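Local coordinates for protein antistasin (Haementeria officinalis, PDB 1SKZ) that potently inhibits the serine protease blood coagulation factor Xa and also binds heparin, at residues A18-I22 and R43-C48; L76-C82 and K100-E104; N94-R98 and C106-P110. One frame throughout, in Å; residues are numbered along the deposited sequence.

Interaction 1 of 3, residues A18-I22 and R43-C48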
ATOM      1  N   ALA A  18      -4.712  -9.764  -9.435  1.00 24.24           N
ATOM      2  CA  ALA A  18      -5.499  -9.836  -8.215  1.00 23.20           C
ATOM      3  C   ALA A  18      -6.734  -8.958  -8.332  1.00 22.04           C
ATOM      4  O   ALA A  18      -6.845  -8.103  -9.238  1.00 21.10           O
ATOM      5  CB  ALA A  18      -4.655  -9.427  -7.004  1.00 21.76           C
ATOM      6  N   CYS A  19      -7.681  -9.210  -7.443  1.00 20.36           N
ATOM      7  CA  CYS A  19      -8.966  -8.540  -7.495  1.00 20.75           C
ATOM      8  C   CYS A  19      -8.960  -7.077  -7.033  1.00 18.98           C
ATOM      9  O   CYS A  19      -8.417  -6.749  -5.963  1.00 18.15           O
ATOM     10  CB  CYS A  19      -9.955  -9.339  -6.677  1.00 22.96           C
ATOM     11  SG  CYS A  19     -11.645  -8.817  -7.016  1.00 29.50           S
ATOM     12  N   ASN A  20      -9.476  -6.202  -7.892  1.00 16.79           N
ATOM     13  CA  ASN A  20      -9.722  -4.814  -7.550  1.00 17.64           C
ATOM     14  C   ASN A  20     -11.112  -4.670  -6.933  1.00 19.60           C
ATOM     15  O   ASN A  20     -12.104  -5.072  -7.516  1.00 17.89           O
ATOM     16  CB  ASN A  20      -9.585  -3.922  -8.792  1.00 18.09           C
ATOM     17  CG  ASN A  20      -9.697  -2.430  -8.471  1.00 18.55           C
ATOM     18  OD1 ASN A  20     -10.692  -1.974  -7.893  1.00 19.36           O
ATOM     19  ND2 ASN A  20      -8.689  -1.656  -8.885  1.00 18.48           N
ATOM     20  N   ILE A  21     -11.149  -4.205  -5.686  1.00 19.01           N
ATOM     21  CA  ILE A  21     -12.328  -4.312  -4.871  1.00 19.43           C
ATOM     22  C   ILE A  21     -13.289  -3.213  -5.277  1.00 20.81           C
ATOM     23  O   ILE A  21     -14.494  -3.334  -5.095  1.00 21.09           O
ATOM     24  CB  ILE A  21     -11.968  -4.198  -3.369  1.00 20.70           C
ATOM     25  CG1 ILE A  21     -13.087  -4.828  -2.540  1.00 21.70           C
ATOM     26  CG2 ILE A  21     -11.655  -2.698  -2.991  1.00 18.35           C
ATOM     27  CD1 ILE A  21     -12.939  -4.639  -1.070  1.00 24.33           C
ATOM     28  N   ILE A  22     -12.766  -2.199  -5.944  1.00 20.80           N
ATOM     29  CA  ILE A  22     -13.620  -1.151  -6.460  1.00 24.45           C
ATOM     30  C   ILE A  22     -14.339  -1.582  -7.751  1.00 26.12           C
ATOM     31  O   ILE A  22     -15.579  -1.541  -7.817  1.00 26.12           O
ATOM     32  CB  ILE A  22     -12.825   0.167  -6.684  1.00 24.28           C
ATOM     33  CG1 ILE A  22     -12.337   0.709  -5.334  1.00 21.76           C
ATOM     34  CG2 ILE A  22     -13.723   1.233  -7.315  1.00 23.43           C
ATOM     35  CD1 ILE A  22     -11.631   2.069  -5.442  1.00 21.89           C
ATOM     36  N   ARG A  43      -5.209  -1.249   0.975  1.00 11.62           N
ATOM     37  CA  ARG A  43      -5.386  -1.098  -0.455  1.00 14.48           C
ATOM     38  C   ARG A  43      -4.998   0.310  -0.855  1.00 14.34           C
ATOM     39  O   ARG A  43      -5.149   1.253  -0.073  1.00 15.27           O
ATOM     40  CB  ARG A  43      -6.848  -1.393  -0.858  1.00 16.49           C
ATOM     41  CG  ARG A  43      -7.234  -2.873  -0.674  1.00 20.69           C
ATOM     42  CD  ARG A  43      -8.508  -3.205  -1.400  1.00 23.79           C
ATOM     43  NE  ARG A  43      -8.953  -4.582  -1.186  1.00 24.13           N
ATOM     44  CZ  ARG A  43      -8.961  -5.513  -2.130  1.00 24.42           C
ATOM     45  NH1 ARG A  43      -8.596  -5.221  -3.377  1.00 23.83           N
ATOM     46  NH2 ARG A  43      -9.325  -6.737  -1.810  1.00 25.86           N
ATOM     47  N   SER A  44      -4.532   0.467  -2.092  1.00 13.41           N
ATOM     48  CA  SER A  44      -4.516   1.785  -2.718  1.00 12.34           C
ATOM     49  C   SER A  44      -5.939   2.329  -2.854  1.00 12.66           C
ATOM     50  O   SER A  44      -6.933   1.582  -2.782  1.00 10.20           O
ATOM     51  CB  SER A  44      -3.847   1.718  -4.099  1.00 13.43           C
ATOM     52  OG  SER A  44      -4.575   0.867  -4.959  1.00 13.37           O
ATOM     53  N   ARG A  45      -6.039   3.649  -2.960  1.00 12.72           N
ATOM     54  CA  ARG A  45      -7.353   4.299  -3.070  1.00 13.56           C
ATOM     55  C   ARG A  45      -8.053   3.895  -4.382  1.00 14.06           C
ATOM     56  O   ARG A  45      -9.259   4.142  -4.534  1.00 13.84           O
ATOM     57  CB  ARG A  45      -7.223   5.817  -3.020  1.00 10.94           C
ATOM     58  CG  ARG A  45      -6.355   6.423  -4.119  1.00  9.53           C
ATOM     59  CD  ARG A  45      -6.688   7.878  -4.246  1.00 10.70           C
ATOM     60  NE  ARG A  45      -6.038   8.702  -3.227  1.00 10.86           N
ATOM     61  CZ  ARG A  45      -6.428   9.924  -2.891  1.00 10.09           C
ATOM     62  NH1 ARG A  45      -6.904  10.709  -3.846  1.00 12.36           N
ATOM     63  NH2 ARG A  45      -5.855  10.529  -1.847  1.00  9.78           N
ATOM     64  N   TYR A  46      -7.284   3.359  -5.344  1.00 13.90           N
ATOM     65  CA  TYR A  46      -7.891   2.837  -6.576  1.00 15.77           C
ATOM     66  C   TYR A  46      -8.240   1.364  -6.511  1.00 15.57           C
ATOM     67  O   TYR A  46      -8.685   0.819  -7.499  1.00 19.97           O
ATOM     68  CB  TYR A  46      -7.008   3.127  -7.789  1.00 15.37           C
ATOM     69  CG  TYR A  46      -7.078   4.604  -8.216  1.00 15.80           C
ATOM     70  CD1 TYR A  46      -8.226   5.111  -8.853  1.00 13.24           C
ATOM     71  CD2 TYR A  46      -6.044   5.504  -7.891  1.00 13.53           C
ATOM     72  CE1 TYR A  46      -8.357   6.462  -9.137  1.00 13.30           C
ATOM     73  CE2 TYR A  46      -6.167   6.873  -8.181  1.00 15.47           C
ATOM     74  CZ  TYR A  46      -7.339   7.345  -8.800  1.00 13.59           C
ATOM     75  OH  TYR A  46      -7.505   8.697  -9.058  1.00 13.15           O
ATOM     76  N   GLY A  47      -8.004   0.715  -5.367  1.00 14.75           N
ATOM     77  CA  GLY A  47      -8.605  -0.578  -5.084  1.00 12.65           C
ATOM     78  C   GLY A  47      -7.758  -1.840  -5.107  1.00 12.35           C
ATOM     79  O   GLY A  47      -8.300  -2.951  -5.013  1.00 12.08           O
ATOM     80  N   CYS A  48      -6.434  -1.691  -5.171  1.00 12.77           N
ATOM     81  CA  CYS A  48      -5.512  -2.834  -5.112  1.00 12.94           C
ATOM     82  C   CYS A  48      -4.792  -3.041  -3.759  1.00 12.69           C
ATOM     83  O   CYS A  48      -4.232  -2.105  -3.181  1.00 11.46           O
ATOM     84  CB  CYS A  48      -4.455  -2.713  -6.230  1.00 13.73           C
ATOM     85  SG  CYS A  48      -5.161  -2.670  -7.905  1.00 18.06           S
TER
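The type I beta turn from S44 to G47, which joins strand 41-43 to strand 49-50, is met by N20, I21 and I22 of an earlier loop. R43, just before the turn, reaches across to C19 and I21. Three hydrogen bonds join the two segments. The N-H of I21 gives to G47 O at 3.2 Å. R43 NH1 gives to C19 O at 3.0 Å, and this oxygen lies in the guanidinium plane. N20 ND2 gives to Y46 O at 2.8 Å, and this oxygen lies 18° out of the N20 amide plane. Within segment 43-48, R43 NH1 also gives to G47 O at 2.8 Å. G47 O is thus gripped by two donors, and R43 NH1 serves two carbonyls. These bonds fix the turn of the guanidinium, and I21 CB sits over the centre of one face, 3.5 Å from R43 CZ. The I21 side chain crosses the arginine at about a right angle, with CG2 against R43 CD.

N20 holds CG anti to the backbone N (chi1 -174°), which carries its amide toward the turn. OD1 of this amide takes a weak bond from the N-H of I22 and a further one from that of T23. I22 brings its tip, CD1, to R45 O at 3.3 Å. G47 lies close against N20 and I22, and a CB on it would clash with N20 OD1.

The second subunit approaches the same turn, with its C51, V35 and C33 packed on S44, R45 and Y46. Disulfides tie C48 to C28 and C19 to C8 of helix 8-11, and on the far side of the turn Y46 OH is hydrogen-bonded to R98 N on strand 96-98.

Interaction 2 of 3, residues L76-C82 and K100-E104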
ATOM      1  N   LEU A  76     -14.476   0.691  -1.319  1.00 19.18           N
ATOM      2  CA  LEU A  76     -13.203   0.723  -0.632  1.00 15.77           C
ATOM      3  C   LEU A  76     -13.389   0.606   0.878  1.00 15.87           C
ATOM      4  O   LEU A  76     -12.655  -0.117   1.564  1.00 16.15           O
ATOM      5  CB  LEU A  76     -12.442   2.009  -0.972  1.00 14.31           C
ATOM      6  CG  LEU A  76     -10.961   2.025  -0.524  1.00 11.80           C
ATOM      7  CD1 LEU A  76     -10.183   0.890  -1.204  1.00 10.20           C
ATOM      8  CD2 LEU A  76     -10.342   3.404  -0.861  1.00 13.06           C
ATOM      9  N   THR A  77     -14.312   1.384   1.423  1.00 16.76           N
ATOM     10  CA  THR A  77     -14.448   1.480   2.875  1.00 15.45           C
ATOM     11  C   THR A  77     -15.668   0.721   3.441  1.00 16.10           C
ATOM     12  O   THR A  77     -15.852   0.702   4.650  1.00 16.91           O
ATOM     13  CB  THR A  77     -14.578   2.939   3.318  1.00 16.06           C
ATOM     14  OG1 THR A  77     -15.798   3.482   2.790  1.00 15.88           O
ATOM     15  CG2 THR A  77     -13.364   3.790   2.816  1.00 15.12           C
ATOM     16  N   ASN A  78     -16.591   0.338   2.552  1.00 17.85           N
ATOM     17  CA  ASN A  78     -17.921  -0.183   2.928  1.00 19.51           C
ATOM     18  C   ASN A  78     -18.658   0.742   3.892  1.00 20.94           C
ATOM     19  O   ASN A  78     -19.432   0.286   4.743  1.00 20.68           O
ATOM     20  CB  ASN A  78     -17.814  -1.589   3.541  1.00 19.02           C
ATOM     21  CG  ASN A  78     -17.746  -2.670   2.493  1.00 20.57           C
ATOM     22  OD1 ASN A  78     -17.974  -2.432   1.312  1.00 22.47           O
ATOM     23  ND2 ASN A  78     -17.427  -3.875   2.915  1.00 24.72           N
ATOM     24  N   LYS A  79     -18.444   2.045   3.735  1.00 20.34           N
ATOM     25  CA  LYS A  79     -19.226   3.049   4.458  1.00 19.81           C
ATOM     26  C   LYS A  79     -19.863   3.939   3.414  1.00 16.56           C
ATOM     27  O   LYS A  79     -19.485   3.888   2.243  1.00 15.41           O
ATOM     28  CB  LYS A  79     -18.336   3.896   5.388  1.00 21.60           C
ATOM     29  CG  LYS A  79     -17.685   3.089   6.462  1.00 25.35           C
ATOM     30  CD  LYS A  79     -16.783   3.946   7.344  1.00 30.60           C
ATOM     31  CE  LYS A  79     -16.576   3.250   8.708  1.00 33.70           C
ATOM     32  NZ  LYS A  79     -15.541   3.921   9.591  1.00 37.85           N
ATOM     33  N   CYS A  80     -20.821   4.753   3.845  1.00 15.11           N
ATOM     34  CA  CYS A  80     -21.619   5.551   2.937  1.00 15.01           C
ATOM     35  C   CYS A  80     -20.896   6.832   2.617  1.00 13.47           C
ATOM     36  O   CYS A  80     -21.370   7.929   2.906  1.00 15.31           O
ATOM     37  CB  CYS A  80     -23.019   5.806   3.551  1.00 17.57           C
ATOM     38  SG  CYS A  80     -24.016   4.278   3.723  1.00 19.70           S
ATOM     39  N   ASP A  81     -19.740   6.688   1.979  1.00 15.46           N
ATOM     40  CA  ASP A  81     -18.784   7.788   1.826  1.00 14.87           C
ATOM     41  C   ASP A  81     -18.966   8.607   0.553  1.00 14.49           C
ATOM     42  O   ASP A  81     -18.483   9.731   0.465  1.00 16.44           O
ATOM     43  CB  ASP A  81     -17.352   7.231   1.879  1.00 15.74           C
ATOM     44  CG  ASP A  81     -16.870   6.958   3.308  1.00 17.42           C
ATOM     45  OD1 ASP A  81     -17.285   7.654   4.261  1.00 19.53           O
ATOM     46  OD2 ASP A  81     -16.073   6.017   3.487  1.00 18.40           O
ATOM     47  N   CYS A  82     -19.552   8.007  -0.479  1.00 14.91           N
ATOM     48  CA  CYS A  82     -19.599   8.627  -1.796  1.00 15.36           C
ATOM     49  C   CYS A  82     -20.901   9.339  -2.096  1.00 18.38           C
ATOM     50  O   CYS A  82     -21.981   8.856  -1.764  1.00 18.82           O
ATOM     51  CB  CYS A  82     -19.341   7.596  -2.887  1.00 13.93           C
ATOM     52  SG  CYS A  82     -17.848   6.597  -2.637  1.00 15.00           S
ATOM     53  N   LYS A 100      -9.391   9.607  -1.262  1.00  9.80           N
ATOM     54  CA  LYS A 100      -8.851   8.626  -0.344  1.00 10.99           C
ATOM     55  C   LYS A 100      -9.888   7.588   0.192  1.00 11.47           C
ATOM     56  O   LYS A 100      -9.522   6.569   0.808  1.00  9.28           O
ATOM     57  CB  LYS A 100      -8.202   9.367   0.815  1.00 12.55           C
ATOM     58  CG  LYS A 100      -9.167  10.049   1.766  1.00 16.71           C
ATOM     59  CD  LYS A 100      -8.435  10.391   3.069  1.00 21.19           C
ATOM     60  CE  LYS A 100      -9.377  10.974   4.125  1.00 24.63           C
ATOM     61  NZ  LYS A 100      -8.731  10.944   5.477  1.00 27.65           N
ATOM     62  N   LEU A 101     -11.178   7.850  -0.022  1.00 13.25           N
ATOM     63  CA  LEU A 101     -12.227   6.910   0.390  1.00 12.04           C
ATOM     64  C   LEU A 101     -12.654   6.063  -0.806  1.00 13.26           C
ATOM     65  O   LEU A 101     -13.628   5.281  -0.689  1.00 11.30           O
ATOM     66  CB  LEU A 101     -13.433   7.663   0.966  1.00 11.66           C
ATOM     67  CG  LEU A 101     -13.102   8.650   2.107  1.00 11.99           C
ATOM     68  CD1 LEU A 101     -14.327   9.445   2.565  1.00 12.13           C
ATOM     69  CD2 LEU A 101     -12.503   7.873   3.247  1.00 10.44           C
ATOM     70  N   GLY A 102     -11.943   6.239  -1.933  1.00 11.39           N
ATOM     71  CA  GLY A 102     -12.226   5.511  -3.168  1.00 13.30           C
ATOM     72  C   GLY A 102     -13.435   6.016  -3.964  1.00 14.77           C
ATOM     73  O   GLY A 102     -14.039   5.266  -4.735  1.00 14.44           O
ATOM     74  N   CYS A 103     -13.789   7.282  -3.768  1.00 15.24           N
ATOM     75  CA  CYS A 103     -14.966   7.851  -4.402  1.00 14.64           C
ATOM     76  C   CYS A 103     -14.542   8.696  -5.576  1.00 14.74           C
ATOM     77  O   CYS A 103     -13.680   9.564  -5.444  1.00 15.52           O
ATOM     78  CB  CYS A 103     -15.734   8.719  -3.398  1.00 13.79           C
ATOM     79  SG  CYS A 103     -16.410   7.876  -1.924  1.00 14.50           S
ATOM     80  N   GLU A 104     -15.207   8.523  -6.707  1.00 14.78           N
ATOM     81  CA  GLU A 104     -14.972   9.416  -7.850  1.00 16.16           C
ATOM     82  C   GLU A 104     -15.440  10.816  -7.582  1.00 15.51           C
ATOM     83  O   GLU A 104     -16.458  11.035  -6.889  1.00 14.38           O
ATOM     84  CB  GLU A 104     -15.655   8.899  -9.122  1.00 16.33           C
ATOM     85  CG  GLU A 104     -15.067   7.593  -9.589  1.00 18.93           C
ATOM     86  CD  GLU A 104     -15.586   7.178 -10.942  1.00 23.01           C
ATOM     87  OE1 GLU A 104     -16.811   7.313 -11.156  1.00 20.90           O
ATOM     88  OE2 GLU A 104     -14.765   6.719 -11.773  1.00 24.00           O
TER
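C82 and C103 both set SG opposite their carbonyl carbon and beside their own N, with chi1 at -51° and -62°. The two sulfurs meet as a disulfide, SG to SG 2.1 Å. Its chi3 of -82° makes the bridge left-handed. This is the covalent link between the segments, and the other contacts are van der Waals.

L76 has CG swung away from its backbone N, and CD2 reaches the backbone at G102 N, 3.4 Å away. L76 CB lies 3.5 Å from L101 O. G102 packs close to this leucine. A CB on G102 would clash with L76 CB, and its positive phi also suits a residue without one.

L101 crosses D81 at about a right angle. Its CD1 comes to 3.6 Å from D81 CG, so a methyl lies against the carboxylate group. T77 CG2 lies 3.8 Å from L101 O. T77 OG1 gives to D81 OD2 at 2.6 Å, meeting it on the anti side. That same OG1 accepts from K79 N at 3.2 Å. T77 therefore holds the D81 carboxylate beside L101 while it closes its own loop. A valine in place of this threonine would probably leave D81 OD2 without its hydroxyl donor and K79 N without its acceptor, and the carboxylate would be freer to turn.

Outside the pair, S74 OG is hydrogen-bonded to L101 O, and D99 OD1 accepts from the N-H groups of L101 and C103. The T77-K79 pair forms an ST turn, and D81 and C82 form a classic beta bulge facing M72. Loops joined by a disulfide, with few regular strands, are characteristic of the cystine-rich antistasin fold.

Interaction 3 of 3, residues N94-R98 and C106-P110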
ATOM      1  N   ASN A  94      -8.250   9.028 -19.041  1.00 47.99           N
ATOM      2  CA  ASN A  94      -7.888   8.211 -17.882  1.00 47.78           C
ATOM      3  C   ASN A  94      -9.085   7.937 -16.981  1.00 44.50           C
ATOM      4  O   ASN A  94      -8.941   7.268 -15.960  1.00 46.11           O
ATOM      5  CB  ASN A  94      -6.825   8.906 -17.028  1.00 50.14           C
ATOM      6  CG  ASN A  94      -5.430   8.793 -17.602  1.00 52.15           C
ATOM      7  OD1 ASN A  94      -5.218   8.179 -18.656  1.00 53.37           O
ATOM      8  ND2 ASN A  94      -4.461   9.389 -16.904  1.00 50.78           N
ATOM      9  N   GLY A  95     -10.202   8.600 -17.250  1.00 40.31           N
ATOM     10  CA  GLY A  95     -11.318   8.534 -16.321  1.00 34.85           C
ATOM     11  C   GLY A  95     -11.119   9.439 -15.116  1.00 30.97           C
ATOM     12  O   GLY A  95     -10.054  10.078 -14.957  1.00 31.48           O
ATOM     13  N   LEU A  96     -12.111   9.447 -14.235  1.00 24.60           N
ATOM     14  CA  LEU A  96     -12.162  10.408 -13.140  1.00 23.17           C
ATOM     15  C   LEU A  96     -11.251  10.024 -11.939  1.00 21.96           C
ATOM     16  O   LEU A  96     -11.074   8.838 -11.593  1.00 21.97           O
ATOM     17  CB  LEU A  96     -13.621  10.567 -12.647  1.00 23.97           C
ATOM     18  CG  LEU A  96     -14.722  11.232 -13.512  1.00 23.71           C
ATOM     19  CD1 LEU A  96     -16.058  11.065 -12.832  1.00 21.83           C
ATOM     20  CD2 LEU A  96     -14.428  12.713 -13.771  1.00 21.85           C
ATOM     21  N   LYS A  97     -10.790  11.038 -11.224  1.00 20.65           N
ATOM     22  CA  LYS A  97     -10.004  10.800 -10.015  1.00 19.97           C
ATOM     23  C   LYS A  97     -10.893  10.155  -8.955  1.00 17.29           C
ATOM     24  O   LYS A  97     -12.074  10.485  -8.850  1.00 17.42           O
ATOM     25  CB  LYS A  97      -9.437  12.123  -9.459  1.00 19.31           C
ATOM     26  CG  LYS A  97      -8.355  12.777 -10.318  1.00 21.30           C
ATOM     27  CD  LYS A  97      -7.828  14.059  -9.629  1.00 23.16           C
ATOM     28  CE  LYS A  97      -6.747  14.781 -10.464  1.00 24.72           C
ATOM     29  NZ  LYS A  97      -6.468  16.158  -9.897  1.00 24.65           N
ATOM     30  N   ARG A  98     -10.287   9.334  -8.100  1.00 15.50           N
ATOM     31  CA  ARG A  98     -10.898   8.933  -6.837  1.00 15.26           C
ATOM     32  C   ARG A  98     -10.163   9.587  -5.669  1.00 14.20           C
ATOM     33  O   ARG A  98      -8.958   9.874  -5.745  1.00 13.08           O
ATOM     34  CB  ARG A  98     -10.864   7.404  -6.672  1.00 15.46           C
ATOM     35  CG  ARG A  98     -11.692   6.729  -7.717  1.00 17.72           C
ATOM     36  CD  ARG A  98     -11.830   5.288  -7.435  1.00 21.71           C
ATOM     37  NE  ARG A  98     -12.606   4.602  -8.471  1.00 22.07           N
ATOM     38  CZ  ARG A  98     -13.932   4.521  -8.491  1.00 21.83           C
ATOM     39  NH1 ARG A  98     -14.668   4.902  -7.455  1.00 19.26           N
ATOM     40  NH2 ARG A  98     -14.509   3.971  -9.545  1.00 25.39           N
ATOM     41  N   CYS A 106     -15.238  14.992  -9.639  1.00 16.21           N
ATOM     42  CA  CYS A 106     -15.221  15.598 -10.967  1.00 18.39           C
ATOM     43  C   CYS A 106     -13.903  16.282 -11.345  1.00 20.93           C
ATOM     44  O   CYS A 106     -13.845  17.508 -11.526  1.00 21.10           O
ATOM     45  CB  CYS A 106     -16.389  16.565 -11.077  1.00 18.98           C
ATOM     46  SG  CYS A 106     -16.834  16.931 -12.782  1.00 21.21           S
ATOM     47  N   GLU A 107     -12.872  15.451 -11.510  1.00 21.73           N
ATOM     48  CA  GLU A 107     -11.549  15.843 -12.007  1.00 24.52           C
ATOM     49  C   GLU A 107     -10.949  14.659 -12.767  1.00 24.36           C
ATOM     50  O   GLU A 107     -11.155  13.502 -12.403  1.00 23.62           O
ATOM     51  CB  GLU A 107     -10.604  16.254 -10.867  1.00 22.49           C
ATOM     52  CG  GLU A 107     -10.832  17.660 -10.385  1.00 24.89           C
ATOM     53  CD  GLU A 107     -10.006  18.006  -9.152  1.00 27.88           C
ATOM     54  OE1 GLU A 107      -8.795  17.669  -9.153  1.00 29.38           O
ATOM     55  OE2 GLU A 107     -10.535  18.659  -8.198  1.00 28.69           O
ATOM     56  N   CYS A 108     -10.384  14.943 -13.937  1.00 27.54           N
ATOM     57  CA  CYS A 108      -9.809  13.888 -14.755  1.00 29.94           C
ATOM     58  C   CYS A 108      -8.517  13.426 -14.130  1.00 31.26           C
ATOM     59  O   CYS A 108      -7.722  14.254 -13.654  1.00 32.69           O
ATOM     60  CB  CYS A 108      -9.535  14.380 -16.175  1.00 29.02           C
ATOM     61  SG  CYS A 108     -11.044  14.812 -17.091  1.00 30.49           S
ATOM     62  N   ARG A 109      -8.295  12.116 -14.186  1.00 32.30           N
ATOM     63  CA  ARG A 109      -7.029  11.547 -13.756  1.00 35.00           C
ATOM     64  C   ARG A 109      -5.959  12.089 -14.665  1.00 38.01           C
ATOM     65  O   ARG A 109      -6.076  11.999 -15.896  1.00 38.44           O
ATOM     66  CB  ARG A 109      -7.044  10.016 -13.864  1.00 34.11           C
ATOM     67  CG  ARG A 109      -7.688   9.308 -12.703  1.00 32.47           C
ATOM     68  CD  ARG A 109      -7.604   7.819 -12.859  1.00 31.24           C
ATOM     69  NE  ARG A 109      -6.390   7.263 -12.275  1.00 31.15           N
ATOM     70  CZ  ARG A 109      -6.193   5.960 -12.072  1.00 32.79           C
ATOM     71  NH1 ARG A 109      -7.156   5.087 -12.373  1.00 33.27           N
ATOM     72  NH2 ARG A 109      -5.058   5.527 -11.513  1.00 32.57           N
ATOM     73  N   PRO A 110      -4.877  12.617 -14.077  1.00 41.66           N
ATOM     74  CA  PRO A 110      -3.702  13.064 -14.840  1.00 44.24           C
ATOM     75  C   PRO A 110      -3.032  11.879 -15.536  1.00 44.42           C
ATOM     76  O   PRO A 110      -2.788  11.950 -16.756  1.00 44.58           O
ATOM     77  CB  PRO A 110      -2.791  13.683 -13.768  1.00 43.95           C
ATOM     78  CG  PRO A 110      -3.724  13.954 -12.583  1.00 44.17           C
ATOM     79  CD  PRO A 110      -4.690  12.810 -12.632  1.00 42.88           C
TER
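C106 begins the second segment with its CA 4.1 Å from L96 CD2, at a corner in the chain. E107 follows and takes two bonds from K97. Its backbone O accepts from K97 N at 2.8 Å, and its OE1 forms a salt bridge with K97 NZ at 2.9 Å. The K97 chain is extended beyond CG, which lays its methylenes along the E107 and C108 backbone and carries NZ to the carboxylate. C108 pairs with L96 as an antiparallel non-hydrogen-bonded pair, and their side chains diverge. R109 N gives to G95 O at 2.8 Å. R109 CB meets N94 CB at 3.4 Å, and N94 ND2 makes a weak bond to R109 O. P110 ends the segment with CD against K97 CE, 3.6 Å away, and the two side chains cross at about a right angle.

K97 and R98 belong to a predicted heparin site. Disulfides run from C106 to C88 and from C108 to C92, while R32 and R34 of the second subunit pack on R109 and P110. Y46 makes a cation-pi contact with R109, and strand 96-98 bonds strand 104-105 through the K97 and Y105 backbones.

Overall arrangement
The three contacts form a triangle, with centres 12 Å (interactions 1 and 2), 15 Å (2 and 3) and 16 Å (1 and 3) apart, and each touches the other two. L76 CD1 of interaction 2 packs 3.7 Å from S44 O of interaction 1. I22 CG2 of interaction 1 lies 3.5 Å from R98 CZ of interaction 3. Interactions 2 and 3 alternate along the chain and meet through a long, weak ion pair of E104 and R98. Interaction 3 lies nearest the second reactive bond, R89-K90, as the C106 side chain is about 4 Å from that of K90. Interactions 1 and 3 both touch the second subunit, near its own reactive bond R34-V35.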